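Local coordinates for protein chitooligosaccharidolytic beta-N-acetylglucosaminidase (Ostrinia furnacalis, PDB 3NSM) that hydrolyses beta-linked N-acetylglucosamine units one at a time from the non-reducing ends of chitooligosaccharides, preferring shorter substrates, at residues A[225-230]-A[279-284]; A[235-240]-A[326-331]. One frame throughout, in Å; residues are numbered along the deposited sequence.

In the fold
Both contacts belong to the eight-stranded parallel barrel of the catalytic domain, and both use the long loop that follows strand 220-224. Contact 1 is buried and joins the start of that loop to the one after the neighbouring strand 271-278, bringing two active-site residues side by side. Contact 2, whose centre lies about 15 Å from that of contact 1, fastens a later part of the loop to helix 318-333 on the outside of the barrel and is partly exposed. The first relies on backbone groups, bridging waters and a snug glycine; the second gathers around one aspartate carboxylate. They meet where Ile225 CG2 packs 3.6 Å from Met330 CE.

Contact 1 (A[225-230]-A[279-284])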
ATOM      1  N   ILE A 225      -8.564 -16.049  12.335  1.00 21.44           N
ATOM      2  CA  ILE A 225      -7.877 -17.092  11.555  1.00 22.42           C
ATOM      3  C   ILE A 225      -8.791 -17.940  10.644  1.00 23.16           C
ATOM      4  O   ILE A 225      -8.299 -18.645   9.768  1.00 23.92           O
ATOM      5  CB  ILE A 225      -6.997 -17.983  12.483  1.00 22.35           C
ATOM      6  CG1 ILE A 225      -5.933 -18.738  11.678  1.00 21.94           C
ATOM      7  CG2 ILE A 225      -7.853 -18.918  13.354  1.00 21.96           C
ATOM      8  CD1 ILE A 225      -4.760 -19.267  12.528  1.00 22.31           C
ATOM      9  N   THR A 226     -10.087 -17.832  10.822  1.00 23.81           N
ATOM     10  CA  THR A 226     -11.062 -18.558  10.024  1.00 24.37           C
ATOM     11  C   THR A 226     -12.229 -17.721   9.594  1.00 24.37           C
ATOM     12  O   THR A 226     -12.568 -16.764  10.227  1.00 24.75           O
ATOM     13  CB  THR A 226     -11.631 -19.781  10.742  1.00 24.57           C
ATOM     14  OG1 THR A 226     -12.212 -19.392  11.973  1.00 25.82           O
ATOM     15  CG2 THR A 226     -10.580 -20.795  10.970  1.00 25.46           C
ATOM     16  N   ASP A 227     -12.828 -18.110   8.487  1.00 24.15           N
ATOM     17  CA  ASP A 227     -14.008 -17.473   7.968  1.00 24.12           C
ATOM     18  C   ASP A 227     -14.585 -18.300   6.844  1.00 24.33           C
ATOM     19  O   ASP A 227     -14.151 -19.380   6.625  1.00 24.29           O
ATOM     20  CB  ASP A 227     -13.763 -16.045   7.547  1.00 23.99           C
ATOM     21  CG  ASP A 227     -14.924 -15.125   7.883  1.00 25.08           C
ATOM     22  OD1 ASP A 227     -16.006 -15.249   7.305  1.00 22.78           O
ATOM     23  OD2 ASP A 227     -14.721 -14.258   8.703  1.00 23.93           O
ATOM     24  N   SER A 228     -15.585 -17.788   6.162  1.00 23.97           N
ATOM     25  CA  SER A 228     -16.247 -18.506   5.098  1.00 24.37           C
ATOM     26  C   SER A 228     -15.328 -18.880   3.932  1.00 24.01           C
ATOM     27  O   SER A 228     -15.423 -19.928   3.366  1.00 24.36           O
ATOM     28  CB  SER A 228     -17.370 -17.656   4.556  1.00 24.09           C
ATOM     29  OG  SER A 228     -18.124 -17.169   5.587  1.00 26.22           O
ATOM     30  N   GLN A 229     -14.447 -17.972   3.593  1.00 23.86           N
ATOM     31  CA  GLN A 229     -13.592 -18.045   2.403  1.00 23.32           C
ATOM     32  C   GLN A 229     -12.435 -19.039   2.493  1.00 23.41           C
ATOM     33  O   GLN A 229     -11.972 -19.543   1.457  1.00 23.40           O
ATOM     34  CB  GLN A 229     -13.047 -16.655   2.055  1.00 23.03           C
ATOM     35  CG  GLN A 229     -14.071 -15.689   1.475  1.00 22.51           C
ATOM     36  CD  GLN A 229     -14.817 -14.870   2.530  1.00 22.05           C
ATOM     37  OE1 GLN A 229     -14.758 -15.159   3.725  1.00 20.42           O
ATOM     38  NE2 GLN A 229     -15.534 -13.841   2.077  1.00 22.38           N
ATOM     39  N   SER A 230     -11.950 -19.301   3.709  1.00 23.08           N
ATOM     40  CA  SER A 230     -10.861 -20.262   3.905  1.00 23.51           C
ATOM     41  C   SER A 230     -10.663 -20.702   5.354  1.00 23.71           C
ATOM     42  O   SER A 230     -11.103 -20.022   6.298  1.00 23.65           O
ATOM     43  CB  SER A 230      -9.543 -19.714   3.346  1.00 23.28           C
ATOM     44  OG  SER A 230      -9.039 -18.660   4.149  1.00 24.08           O
ATOM     45  N   PRO A 279     -21.620 -18.869  14.955  1.00 28.21           N
ATOM     46  CA  PRO A 279     -21.861 -19.914  13.949  1.00 28.41           C
ATOM     47  C   PRO A 279     -22.009 -19.415  12.511  1.00 28.48           C
ATOM     48  O   PRO A 279     -22.167 -20.230  11.599  1.00 29.31           O
ATOM     49  CB  PRO A 279     -23.179 -20.537  14.418  1.00 28.68           C
ATOM     50  CG  PRO A 279     -23.926 -19.391  15.028  1.00 28.13           C
ATOM     51  CD  PRO A 279     -22.891 -18.400  15.548  1.00 28.26           C
ATOM     52  N   ALA A 280     -21.985 -18.103  12.299  1.00 28.05           N
ATOM     53  CA  ALA A 280     -21.872 -17.567  10.946  1.00 27.78           C
ATOM     54  C   ALA A 280     -20.390 -17.550  10.554  1.00 27.61           C
ATOM     55  O   ALA A 280     -19.543 -18.015  11.320  1.00 27.47           O
ATOM     56  CB  ALA A 280     -22.478 -16.179  10.859  1.00 27.73           C
ATOM     57  N   HIS A 281     -20.074 -17.037   9.365  1.00 27.49           N
ATOM     58  CA  HIS A 281     -18.678 -16.935   8.926  1.00 27.35           C
ATOM     59  C   HIS A 281     -17.980 -18.293   8.904  1.00 26.97           C
ATOM     60  O   HIS A 281     -16.827 -18.422   9.319  1.00 26.45           O
ATOM     61  CB  HIS A 281     -17.898 -15.967   9.822  1.00 27.36           C
ATOM     62  CG  HIS A 281     -18.233 -14.528   9.590  1.00 28.07           C
ATOM     63  ND1 HIS A 281     -19.501 -14.020   9.774  1.00 28.57           N
ATOM     64  CD2 HIS A 281     -17.460 -13.483   9.214  1.00 29.10           C
ATOM     65  CE1 HIS A 281     -19.498 -12.728   9.503  1.00 29.46           C
ATOM     66  NE2 HIS A 281     -18.270 -12.375   9.167  1.00 30.39           N
ATOM     67  N   VAL A 282     -18.677 -19.306   8.404  1.00 26.87           N
ATOM     68  CA  VAL A 282     -18.110 -20.636   8.180  1.00 26.84           C
ATOM     69  C   VAL A 282     -18.478 -21.103   6.803  1.00 26.75           C
ATOM     70  O   VAL A 282     -19.468 -20.726   6.287  1.00 26.92           O
ATOM     71  CB  VAL A 282     -18.466 -21.684   9.246  1.00 27.01           C
ATOM     72  CG1 VAL A 282     -18.096 -21.204  10.593  1.00 26.30           C
ATOM     73  CG2 VAL A 282     -19.900 -22.051   9.192  1.00 27.38           C
ATOM     74  N   GLY A 283     -17.610 -21.868   6.190  1.00 26.37           N
ATOM     75  CA  GLY A 283     -17.812 -22.302   4.846  1.00 26.35           C
ATOM     76  C   GLY A 283     -16.785 -23.326   4.428  1.00 26.36           C
ATOM     77  O   GLY A 283     -16.879 -24.486   4.724  1.00 26.38           O
ATOM     78  N   GLU A 284     -15.765 -22.842   3.751  1.00 26.05           N
ATOM     79  CA  GLU A 284     -14.736 -23.691   3.216  1.00 26.02           C
ATOM     80  C   GLU A 284     -14.123 -24.479   4.322  1.00 26.56           C
ATOM     81  O   GLU A 284     -13.836 -23.957   5.352  1.00 25.89           O
ATOM     82  CB  GLU A 284     -13.681 -22.864   2.505  1.00 25.34           C
ATOM     83  CG  GLU A 284     -14.114 -22.281   1.214  1.00 25.68           C
ATOM     84  CD  GLU A 284     -14.158 -23.300   0.085  1.00 26.02           C
ATOM     85  OE1 GLU A 284     -14.799 -23.036  -0.911  1.00 25.48           O
ATOM     86  OE2 GLU A 284     -13.546 -24.337   0.226  1.00 25.21           O
TER
HETATM   87  O   HOH W   1     -15.001 -19.659  11.102  1.00 19.40           O
HETATM   88  O   HOH W   2     -14.733 -22.100   7.087  1.00 20.45           O
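The carboxylate of Asp227 lies alongside the side chain of His281, both pointing the same way with carboxylate and ring planes turned 60° apart; Asp227 CG sits 3.6 Å from His281 CB. Two bonds fix the acid. OD1 takes the backbone N-H of Ser228 at 2.8 Å on its anti lone pair, while OD2 is hydrogen-bonded to NE2 of His224. The backbones also meet here, Asp227 CA making a CA-H...O contact of 3.3 Å to His281 O. An alanine at Asp227 would lack both carboxylate oxygens and would probably leave Ser228 N and His224 NE2 without these partners and open a gap beside the His281 ring. Asp227 and His281, assigned to a charge relay system, sit on loops following adjacent parallel strands of the TIM barrel, 220-224 and 271-278, the usual place for catalytic groups in this fold. Packing is also close at Gly283, whose CA is 3.7 Å from Ser228 O: a beta carbon there would run into that oxygen, so glycine suits the position. Next to it Glu284 N gives a nearly straight bond (175°) to Ser228 O at 3.0 Å. The Glu284 chain bends at chi2 (-76°), which carries its carboxylate away to Trp562 and Lys16 of the second subunit while Glu284 CG stays 3.5 Å from Gln229 O. Where the segments stand further apart, two waters bridge them. One donates to His281 O, 2.8 Å from the water oxygen, and accepts from Thr226 OG1; the other accepts from Gly283 N and donates to the carbonyl oxygens of Asp227 and Glu284.

Contact 2 (A[235-240]-A[326-331]); sequences TTKRPN and IYSDMA
The irregular backbone of 235-240 comes nearest to helix segment 326-331 at Thr235 and Asp329, whose CA atoms are 5.8 Å apart. From there the two side chains reach toward each other and cross at about a right angle. The Thr235 hydroxyl donates to Asp329 OD1 in a short bond of 2.5 Å, using the oxygen's anti lone pair. The same OD1 is gripped from its syn side by the backbone N-H of Lys237, at 3.1 Å and 18° out of the carboxylate plane. Two donors on one oxygen would restrain the carboxylate from turning, and aspartate is short enough to bring it from the helix to the loop. Thr235 OG1 lies opposite its own backbone N across chi1 (165°), where it also accepts from Arg238 N, 3.3 Å away, completing an ST motif within the loop. This joins the loop after barrel strand 220-224 to helix 318-333, which lies between strands 271-278 and 340-343 of the TIM barrel and packs Ile326 and Met330 on Phe276 of the former. Toward solvent the extended chain of Lys237 runs past the carboxylate, its CG 3.6 Å from Asp329 OD2. Its ammonium does not touch the acid directly; a water lies 2.8 Å from Lys237 NZ and also donates to Asp329 OD2, an arrangement that suits a long, flexible lysine at an exposed edge. Arg238 carries its guanidinium to Asp325 in a salt bridge and to Tyr322 in a cation-pi contact, adding a second tie from loop to helix.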
ATOM      1  N   THR A 235      -5.620 -27.748  12.057  1.00 26.15           N
ATOM      2  CA  THR A 235      -6.149 -28.565  13.141  1.00 26.98           C
ATOM      3  C   THR A 235      -5.794 -30.035  12.931  1.00 27.40           C
ATOM      4  O   THR A 235      -6.273 -30.668  12.005  1.00 27.39           O
ATOM      5  CB  THR A 235      -7.679 -28.369  13.380  1.00 26.70           C
ATOM      6  OG1 THR A 235      -8.172 -29.432  14.208  1.00 26.77           O
ATOM      7  CG2 THR A 235      -8.462 -28.336  12.072  1.00 25.99           C
ATOM      8  N   THR A 236      -4.952 -30.556  13.813  1.00 28.07           N
ATOM      9  CA  THR A 236      -4.493 -31.942  13.757  1.00 28.91           C
ATOM     10  C   THR A 236      -5.615 -32.960  13.978  1.00 29.38           C
ATOM     11  O   THR A 236      -5.590 -34.058  13.406  1.00 29.38           O
ATOM     12  CB  THR A 236      -3.381 -32.164  14.794  1.00 28.84           C
ATOM     13  OG1 THR A 236      -2.373 -31.153  14.625  1.00 29.32           O
ATOM     14  CG2 THR A 236      -2.754 -33.540  14.640  1.00 29.48           C
ATOM     15  N   LYS A 237      -6.602 -32.585  14.795  1.00 29.65           N
ATOM     16  CA  LYS A 237      -7.716 -33.470  15.137  1.00 29.70           C
ATOM     17  C   LYS A 237      -8.793 -33.553  14.060  1.00 29.62           C
ATOM     18  O   LYS A 237      -9.477 -34.570  13.939  1.00 29.76           O
ATOM     19  CB  LYS A 237      -8.325 -33.067  16.486  1.00 29.57           C
ATOM     20  CG  LYS A 237      -7.370 -33.295  17.648  1.00 29.40           C
ATOM     21  CD  LYS A 237      -7.995 -32.997  19.002  1.00 30.51           C
ATOM     22  CE  LYS A 237      -7.044 -33.470  20.101  1.00 32.26           C
ATOM     23  NZ  LYS A 237      -7.334 -32.853  21.421  1.00 33.97           N
ATOM     24  N   ARG A 238      -8.948 -32.487  13.283  1.00 29.49           N
ATOM     25  CA  ARG A 238      -9.917 -32.465  12.179  1.00 29.38           C
ATOM     26  C   ARG A 238      -9.243 -31.963  10.899  1.00 29.56           C
ATOM     27  O   ARG A 238      -9.605 -30.905  10.378  1.00 29.40           O
ATOM     28  CB  ARG A 238     -11.130 -31.597  12.535  1.00 29.38           C
ATOM     29  CG  ARG A 238     -11.853 -31.987  13.822  1.00 29.24           C
ATOM     30  CD  ARG A 238     -12.633 -33.299  13.679  1.00 30.52           C
ATOM     31  NE  ARG A 238     -13.158 -33.738  14.968  1.00 30.89           N
ATOM     32  CZ  ARG A 238     -14.086 -34.676  15.141  1.00 32.09           C
ATOM     33  NH1 ARG A 238     -14.618 -35.307  14.103  1.00 31.75           N
ATOM     34  NH2 ARG A 238     -14.488 -34.984  16.371  1.00 32.43           N
ATOM     35  N   PRO A 239      -8.274 -32.742  10.374  1.00 29.77           N
ATOM     36  CA  PRO A 239      -7.377 -32.292   9.298  1.00 29.96           C
ATOM     37  C   PRO A 239      -8.073 -31.937   7.987  1.00 29.94           C
ATOM     38  O   PRO A 239      -7.564 -31.109   7.238  1.00 30.18           O
ATOM     39  CB  PRO A 239      -6.431 -33.484   9.096  1.00 30.05           C
ATOM     40  CG  PRO A 239      -7.195 -34.668   9.617  1.00 30.23           C
ATOM     41  CD  PRO A 239      -7.988 -34.133  10.776  1.00 29.81           C
ATOM     42  N   ASN A 240      -9.222 -32.543   7.714  1.00 29.94           N
ATOM     43  CA  ASN A 240      -9.987 -32.192   6.521  1.00 30.18           C
ATOM     44  C   ASN A 240     -10.457 -30.736   6.453  1.00 29.85           C
ATOM     45  O   ASN A 240     -10.694 -30.217   5.360  1.00 29.74           O
ATOM     46  CB  ASN A 240     -11.176 -33.138   6.338  1.00 30.88           C
ATOM     47  CG  ASN A 240     -10.769 -34.477   5.740  1.00 32.75           C
ATOM     48  OD1 ASN A 240      -9.593 -34.719   5.454  1.00 34.71           O
ATOM     49  ND2 ASN A 240     -11.749 -35.358   5.546  1.00 35.29           N
ATOM     50  N   ILE A 326     -11.325 -28.347  17.434  1.00 26.87           N
ATOM     51  CA  ILE A 326     -10.763 -27.084  16.917  1.00 26.01           C
ATOM     52  C   ILE A 326     -10.231 -26.204  18.053  1.00 26.28           C
ATOM     53  O   ILE A 326      -9.077 -25.752  18.003  1.00 26.04           O
ATOM     54  CB  ILE A 326     -11.787 -26.294  16.064  1.00 26.28           C
ATOM     55  CG1 ILE A 326     -12.097 -27.047  14.767  1.00 25.03           C
ATOM     56  CG2 ILE A 326     -11.275 -24.860  15.754  1.00 25.48           C
ATOM     57  CD1 ILE A 326     -13.370 -26.610  14.100  1.00 26.09           C
ATOM     58  N   TYR A 327     -11.056 -25.988  19.085  1.00 26.14           N
ATOM     59  CA  TYR A 327     -10.661 -25.155  20.225  1.00 26.41           C
ATOM     60  C   TYR A 327      -9.463 -25.724  20.975  1.00 26.63           C
ATOM     61  O   TYR A 327      -8.600 -24.972  21.423  1.00 26.66           O
ATOM     62  CB  TYR A 327     -11.818 -24.950  21.214  1.00 26.26           C
ATOM     63  CG  TYR A 327     -13.087 -24.334  20.653  1.00 25.78           C
ATOM     64  CD1 TYR A 327     -13.066 -23.488  19.548  1.00 25.54           C
ATOM     65  CD2 TYR A 327     -14.314 -24.579  21.266  1.00 26.25           C
ATOM     66  CE1 TYR A 327     -14.255 -22.926  19.046  1.00 26.07           C
ATOM     67  CE2 TYR A 327     -15.499 -24.017  20.778  1.00 26.37           C
ATOM     68  CZ  TYR A 327     -15.462 -23.194  19.673  1.00 26.02           C
ATOM     69  OH  TYR A 327     -16.638 -22.651  19.200  1.00 25.95           O
ATOM     70  N   SER A 328      -9.421 -27.049  21.111  1.00 27.46           N
ATOM     71  CA  SER A 328      -8.325 -27.734  21.803  1.00 28.21           C
ATOM     72  C   SER A 328      -7.011 -27.584  21.070  1.00 28.08           C
ATOM     73  O   SER A 328      -5.967 -27.337  21.693  1.00 28.34           O
ATOM     74  CB  SER A 328      -8.640 -29.216  21.991  1.00 28.49           C
ATOM     75  OG  SER A 328      -9.699 -29.371  22.912  1.00 31.15           O
ATOM     76  N   ASP A 329      -7.068 -27.743  19.747  1.00 27.98           N
ATOM     77  CA  ASP A 329      -5.911 -27.526  18.890  1.00 27.93           C
ATOM     78  C   ASP A 329      -5.455 -26.070  18.964  1.00 27.89           C
ATOM     79  O   ASP A 329      -4.255 -25.793  19.027  1.00 27.72           O
ATOM     80  CB  ASP A 329      -6.214 -27.947  17.447  1.00 27.67           C
ATOM     81  CG  ASP A 329      -6.216 -29.470  17.263  1.00 28.40           C
ATOM     82  OD1 ASP A 329      -6.881 -29.953  16.314  1.00 26.69           O
ATOM     83  OD2 ASP A 329      -5.557 -30.185  18.065  1.00 26.70           O
ATOM     84  N   MET A 330      -6.415 -25.145  18.975  1.00 27.76           N
ATOM     85  CA  MET A 330      -6.100 -23.726  19.167  1.00 28.19           C
ATOM     86  C   MET A 330      -5.438 -23.466  20.508  1.00 28.05           C
ATOM     87  O   MET A 330      -4.400 -22.816  20.567  1.00 28.65           O
ATOM     88  CB  MET A 330      -7.340 -22.853  19.013  1.00 27.80           C
ATOM     89  CG  MET A 330      -7.705 -22.599  17.586  1.00 28.27           C
ATOM     90  SD  MET A 330      -9.057 -21.454  17.496  1.00 28.35           S
ATOM     91  CE  MET A 330      -9.209 -21.201  15.740  1.00 27.93           C
ATOM     92  N   ALA A 331      -6.020 -24.000  21.578  1.00 28.37           N
ATOM     93  CA  ALA A 331      -5.482 -23.797  22.928  1.00 28.62           C
ATOM     94  C   ALA A 331      -4.053 -24.320  23.071  1.00 29.15           C
ATOM     95  O   ALA A 331      -3.264 -23.769  23.834  1.00 29.37           O
ATOM     96  CB  ALA A 331      -6.388 -24.434  23.963  1.00 28.41           C
TER
HETATM   97  O   HOH W   3      -5.712 -30.638  20.873  1.00 41.50           O